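Long-range contacts in hypothetical protein Atu0636 (Agrobacterium tumefaciens, PDB 2OZV), which probably transfers a methyl group from S-adenosylmethionine to an oxygen atom of a substrate not yet identified, as a predicted O-methyltransferase: residues G163-L168 and L206-K211; L65-Q70 and I92-A97. One frame throughout, in Å; residues are numbered along the deposited sequence. Where two conformers were deposited one is given.

Contact 1 (G163-L168 and L206-K211); sequences GGQLSL and LVTAIK
Leu166 and Ala209, and likewise Leu168 and Val207, form antiparallel hydrogen-bonded pairs between strands whose axes approach to 4.6 Å at 161°. Past these, Lys211 N gives a nearly straight bond to Gly164 O (2.9 Å), while the one from Gly163 N to Lys211 O is weak, where the chain turns a corner. On the face carrying Leu168 and Val207 the two side chains run side by side, Leu168 CG 3.8 Å from Val207 CB. Leu168 places CG between its own N and carbonyl carbon (chi1 71°), which sets CD1 against Val207 CB and CG2 as well; Ile178 of helix 175-182 packs on this leucine. The other face is more polar. Gln165 extends from the sheet, chi1 and chi2 both near 180°, and its amide turns so that NE2 reaches Ser167 OG at 2.9 Å. That amide nitrogen also bonds to Leu31 O and passes 3.6 Å from Thr208 CG2, the methyl that faces Gln165 and Ser167; Thr208 OG1 is bonded by Arg249. Near the strand end, Ile210 CG2 rests 3.6 Å from Gly163 O. Strand 204-211, seventh of the sheet, is inserted antiparallel between 164-170 and 186-195 (order 3-2-1-4-5-7-6), the hallmark of the class I methyltransferase fold.

Contact 2 (L65-Q70 and I92-A97); sequences LYERSQ and IEVLEA
Leu65 packs on Ile92 in one of its two conformers, which puts CG 3.5 Å from Ile92 CG2; with the side chain split between two positions, the closeness of that approach is doubtful. The same conformer sends Leu65 CD1 toward Val94 CG2, 4.0 Å off, crossing that valine at a slant. Met52 of helix 49-57, which touches Leu65 and Ile92, and Leu80 of helix 70-80, which touches Ile92 and Val94, pack on this face.

Tyr66 and Leu95 project from the other face and lie alongside each other, heading the same way. Both have CG anti to the carbonyl carbon (chi1 -68° and -62°), a shared setting that keeps Leu95 CD1 level with the outer half of the ring, 3.8 Å from Tyr66 CE1. Ala97 CB meets Tyr66 CD1, nearer the root of the ring, 3.7 Å away; both methyls approach obliquely. The phenol oxygen reaches beyond them to a hydrogen bond with Gly110 O.

Underneath, the backbones run parallel: Leu65 N bonds to Glu93 O, Leu95 N to Leu65 O at 2.8 Å, Glu67 N to Leu95 O, and Ala97 N to Glu67 O. Glu67 has its CG 4.2 Å from Val94 CG1. Farther on, Glu96 brings its carboxylate over the first residue of helix 70-80, with CD 3.5 Å from Gln70 CA; the helix start would probably stabilise this negative charge. Ser69 is the N-cap, its OG bonded to Met72 N, and Gln70 turns NE2 to Glu74.

Strand 61-67, helix 70-80 and strand 92-96 make a beta-alpha-beta unit of the Rossmann-like methyltransferase fold; in relatives an acidic residue at the end of the second strand commonly binds the ribose of S-adenosylmethionine, a role Glu67 would be consistent with.

Overall arrangement
Both contacts belong to one mixed sheet, with centres about 21 Å apart and nearest atoms about 12 Å apart, and they do not touch. Contact 2 comes first along the chain and is complete before contact 1 begins. It pairs the edge strand 92-96 with 61-67; strands 38-42 and 116-121 then bridge across to 164-170, which contact 1 joins to 204-211. Five parallel strands thus lead to one reversed strand, 204-211, before 186-195 and 218-224 resume the original direction. Contact 2 lies on the side where the glycine-rich turn after strand 38-42 probably helps bind the cofactor, whereas contact 1 lies in the interior of the sheet, nearer the centre of the chain.

Contact 1 (G163-L168 and L206-K211)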
loop_
_atom_site.group_PDB
_atom_site.type_symbol
_atom_site.label_atom_id
_atom_site.label_comp_id
_atom_site.label_asym_id
_atom_site.label_seq_id
_atom_site.Cartn_x
_atom_site.Cartn_y
_atom_site.Cartn_z
ATOM N N GLY B 163 21.318 -9.099 -6.745
ATOM C CA GLY B 163 21.243 -8.013 -5.764
ATOM C C GLY B 163 20.974 -6.622 -6.347
ATOM O O GLY B 163 21.007 -5.641 -5.613
ATOM N N GLY B 164 20.734 -6.516 -7.660
ATOM C CA GLY B 164 20.531 -5.202 -8.304
ATOM C C GLY B 164 19.156 -4.649 -7.915
ATOM O O GLY B 164 18.325 -5.390 -7.358
ATOM N N GLN B 165 18.919 -3.380 -8.215
ATOM C CA GLN B 165 17.742 -2.695 -7.717
ATOM C C GLN B 165 16.735 -2.406 -8.813
ATOM O O GLN B 165 17.072 -1.794 -9.854
ATOM C CB GLN B 165 18.139 -1.383 -7.052
ATOM C CG GLN B 165 16.938 -0.584 -6.518
ATOM C CD GLN B 165 17.373 0.721 -5.886
ATOM O OE1 GLN B 165 18.388 0.771 -5.158
ATOM N NE2 GLN B 165 16.635 1.787 -6.175
ATOM N N LEU B 166 15.492 -2.831 -8.576
ATOM C CA LEU B 166 14.350 -2.433 -9.378
ATOM C C LEU B 166 13.787 -1.115 -8.803
ATOM O O LEU B 166 13.605 -0.994 -7.572
ATOM C CB LEU B 166 13.264 -3.514 -9.300
ATOM C CG LEU B 166 11.906 -3.120 -9.907
ATOM C CD1 LEU B 166 11.980 -2.964 -11.434
ATOM C CD2 LEU B 166 10.876 -4.202 -9.512
ATOM N N SER B 167 13.550 -0.130 -9.668
ATOM C CA SER B 167 12.862 1.103 -9.267
ATOM C C SER B 167 11.690 1.363 -10.192
ATOM O O SER B 167 11.803 1.228 -11.422
ATOM C CB SER B 167 13.778 2.342 -9.321
ATOM O OG SER B 167 14.905 2.152 -8.471
ATOM N N LEU B 168 10.553 1.757 -9.612
ATOM C CA LEU B 168 9.413 2.064 -10.443
ATOM C C LEU B 168 8.513 3.133 -9.854
ATOM O O LEU B 168 8.529 3.405 -8.642
ATOM C CB LEU B 168 8.621 0.793 -10.742
ATOM C CG LEU B 168 7.826 0.114 -9.661
ATOM C CD1 LEU B 168 6.439 0.791 -9.447
ATOM C CD2 LEU B 168 7.626 -1.390 -10.013
ATOM N N LEU B 206 5.957 5.153 -5.474
ATOM C CA LEU B 206 7.324 4.717 -5.830
ATOM C C LEU B 206 7.539 3.349 -5.189
ATOM O O LEU B 206 7.131 3.124 -4.015
ATOM C CB LEU B 206 8.371 5.681 -5.245
ATOM C CG LEU B 206 8.268 7.133 -5.725
ATOM C CD1 LEU B 206 9.287 8.040 -5.017
ATOM C CD2 LEU B 206 8.443 7.187 -7.247
ATOM N N VAL B 207 8.181 2.434 -5.922
ATOM C CA VAL B 207 8.514 1.146 -5.356
ATOM C C VAL B 207 9.961 0.837 -5.713
ATOM O O VAL B 207 10.361 1.030 -6.889
ATOM C CB VAL B 207 7.612 0.026 -5.890
ATOM C CG1 VAL B 207 8.024 -1.317 -5.233
ATOM C CG2 VAL B 207 6.124 0.339 -5.624
ATOM N N THR B 208 10.750 0.419 -4.723
ATOM C CA THR B 208 12.108 -0.106 -5.013
ATOM C C THR B 208 12.221 -1.509 -4.416
ATOM O O THR B 208 11.520 -1.835 -3.451
ATOM C CB THR B 208 13.268 0.767 -4.467
ATOM O OG1 THR B 208 13.252 0.783 -3.035
ATOM C CG2 THR B 208 13.242 2.200 -5.061
ATOM N N ALA B 209 13.048 -2.363 -5.016
ATOM C CA ALA B 209 13.156 -3.748 -4.555
ATOM C C ALA B 209 14.525 -4.264 -4.987
ATOM O O ALA B 209 15.163 -3.674 -5.880
ATOM C CB ALA B 209 11.997 -4.597 -5.118
ATOM N N ILE B 210 14.962 -5.325 -4.333
ATOM C CA ILE B 210 16.303 -5.851 -4.509
ATOM C C ILE B 210 16.171 -7.276 -5.050
ATOM O O ILE B 210 15.474 -8.106 -4.452
ATOM C CB ILE B 210 17.064 -5.822 -3.166
ATOM C CG1 ILE B 210 17.272 -4.360 -2.722
ATOM C CG2 ILE B 210 18.419 -6.541 -3.279
ATOM C CD1 ILE B 210 18.097 -3.516 -3.698
ATOM N N LYS B 211 16.822 -7.552 -6.183
ATOM C CA LYS B 211 16.796 -8.904 -6.745
ATOM C C LYS B 211 17.340 -9.918 -5.753
ATOM O O LYS B 211 18.452 -9.772 -5.230
ATOM C CB LYS B 211 17.571 -8.977 -8.071
ATOM C CG LYS B 211 17.455 -10.357 -8.755
ATOM C CD LYS B 211 18.277 -10.388 -10.047
ATOM C CE LYS B 211 18.130 -11.730 -10.757
ATOM N NZ LYS B 211 18.937 -11.775 -12.018
#

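Contact 2 (L65-Q70 and I92-A97)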
loop_
_atom_site.group_PDB
_atom_site.type_symbol
_atom_site.label_atom_id
_atom_site.label_comp_id
_atom_site.label_asym_id
_atom_site.label_seq_id
_atom_site.Cartn_x
_atom_site.Cartn_y
_atom_site.Cartn_z
ATOM N N LEU B 65 18.451 3.126 -22.810
ATOM C CA LEU B 65 17.013 3.384 -22.930
ATOM C C LEU B 65 16.424 2.376 -23.908
ATOM O O LEU B 65 16.884 2.264 -25.053
ATOM C CB LEU B 65 16.709 4.825 -23.415
ATOM C CG LEU B 65 17.262 6.090 -22.728
ATOM C CD1 LEU B 65 16.872 7.373 -23.496
ATOM C CD2 LEU B 65 16.823 6.201 -21.237
ATOM N N TYR B 66 15.389 1.652 -23.466
ATOM C CA TYR B 66 14.707 0.705 -24.355
ATOM C C TYR B 66 13.362 1.228 -24.824
ATOM O O TYR B 66 12.530 1.639 -24.010
ATOM C CB TYR B 66 14.507 -0.658 -23.671
ATOM C CG TYR B 66 15.807 -1.393 -23.445
ATOM C CD1 TYR B 66 16.376 -2.168 -24.463
ATOM C CD2 TYR B 66 16.456 -1.336 -22.200
ATOM C CE1 TYR B 66 17.582 -2.874 -24.261
ATOM C CE2 TYR B 66 17.678 -2.041 -21.986
ATOM C CZ TYR B 66 18.209 -2.811 -23.018
ATOM O OH TYR B 66 19.388 -3.503 -22.845
ATOM N N GLU B 67 13.143 1.173 -26.131
ATOM C CA GLU B 67 11.883 1.577 -26.753
ATOM C C GLU B 67 11.371 0.428 -27.617
ATOM O O GLU B 67 12.157 -0.189 -28.350
ATOM C CB GLU B 67 12.101 2.811 -27.658
ATOM C CG GLU B 67 12.694 4.041 -26.952
ATOM C CD GLU B 67 11.710 4.718 -26.003
ATOM O OE1 GLU B 67 10.580 4.229 -25.818
ATOM O OE2 GLU B 67 12.081 5.750 -25.428
ATOM N N ARG B 68 10.071 0.155 -27.593
ATOM C CA ARG B 68 9.556 -0.909 -28.466
ATOM C C ARG B 68 9.583 -0.496 -29.944
ATOM O O ARG B 68 10.029 -1.262 -30.823
ATOM C CB ARG B 68 8.136 -1.335 -28.068
ATOM C CG ARG B 68 7.728 -2.793 -28.473
ATOM C CD ARG B 68 8.421 -3.384 -29.698
ATOM N NE ARG B 68 7.654 -4.520 -30.220
ATOM C CZ ARG B 68 7.916 -5.181 -31.350
ATOM N NH1 ARG B 68 7.135 -6.196 -31.710
ATOM N NH2 ARG B 68 8.948 -4.841 -32.119
ATOM N N SER B 69 9.144 0.718 -30.239
ATOM C CA SER B 69 9.013 1.080 -31.644
ATOM C C SER B 69 10.179 1.889 -32.187
ATOM O O SER B 69 10.813 2.664 -31.456
ATOM C CB SER B 69 7.701 1.829 -31.919
ATOM O OG SER B 69 7.706 3.101 -31.301
ATOM N N GLN B 70 10.442 1.693 -33.474
ATOM C CA GLN B 70 11.390 2.515 -34.205
ATOM C C GLN B 70 11.093 4.015 -34.063
ATOM O O GLN B 70 12.010 4.806 -33.837
ATOM C CB GLN B 70 11.434 2.126 -35.680
ATOM C CG GLN B 70 12.523 2.861 -36.424
ATOM C CD GLN B 70 12.618 2.446 -37.871
ATOM O OE1 GLN B 70 12.155 1.366 -38.248
ATOM N NE2 GLN B 70 13.213 3.306 -38.700
ATOM N N ILE B 92 24.155 7.843 -22.852
ATOM C CA ILE B 92 22.814 7.297 -23.018
ATOM C C ILE B 92 22.714 6.614 -24.374
ATOM O O ILE B 92 22.911 7.238 -25.422
ATOM C CB ILE B 92 21.709 8.361 -22.860
ATOM C CG1 ILE B 92 21.805 8.966 -21.437
ATOM C CG2 ILE B 92 20.337 7.700 -23.079
ATOM C CD1 ILE B 92 20.820 10.029 -21.115
ATOM N N GLU B 93 22.414 5.329 -24.340
ATOM C CA GLU B 93 22.287 4.570 -25.583
ATOM C C GLU B 93 20.824 4.226 -25.744
ATOM O O GLU B 93 20.230 3.756 -24.796
ATOM C CB GLU B 93 23.080 3.281 -25.451
ATOM C CG GLU B 93 23.136 2.467 -26.730
ATOM C CD GLU B 93 23.900 1.143 -26.530
ATOM O OE1 GLU B 93 24.363 0.823 -25.421
ATOM O OE2 GLU B 93 24.019 0.425 -27.535
ATOM N N VAL B 94 20.246 4.451 -26.924
ATOM C CA VAL B 94 18.841 4.119 -27.133
ATOM C C VAL B 94 18.792 2.863 -27.990
ATOM O O VAL B 94 19.375 2.844 -29.088
ATOM C CB VAL B 94 18.100 5.258 -27.877
ATOM C CG1 VAL B 94 16.627 4.899 -28.125
ATOM C CG2 VAL B 94 18.251 6.569 -27.115
ATOM N N LEU B 95 18.094 1.839 -27.500
ATOM C CA LEU B 95 17.923 0.589 -28.238
ATOM C C LEU B 95 16.464 0.299 -28.480
ATOM O O LEU B 95 15.626 0.552 -27.628
ATOM C CB LEU B 95 18.538 -0.592 -27.488
ATOM C CG LEU B 95 20.058 -0.543 -27.251
ATOM C CD1 LEU B 95 20.481 -1.709 -26.355
ATOM C CD2 LEU B 95 20.833 -0.538 -28.568
ATOM N N GLU B 96 16.183 -0.230 -29.663
ATOM C CA GLU B 96 14.859 -0.745 -29.991
ATOM C C GLU B 96 14.737 -2.171 -29.474
ATOM O O GLU B 96 15.481 -3.045 -29.919
ATOM C CB GLU B 96 14.734 -0.811 -31.500
ATOM C CG GLU B 96 13.754 0.111 -32.105
ATOM C CD GLU B 96 13.642 -0.132 -33.586
ATOM O OE1 GLU B 96 12.753 -0.914 -34.009
ATOM O OE2 GLU B 96 14.460 0.457 -34.317
ATOM N N ALA B 97 13.804 -2.423 -28.567
ATOM C CA ALA B 97 13.583 -3.777 -28.061
ATOM C C ALA B 97 12.226 -3.896 -27.428
ATOM O O ALA B 97 11.785 -3.000 -26.717
ATOM C CB ALA B 97 14.658 -4.166 -27.038
#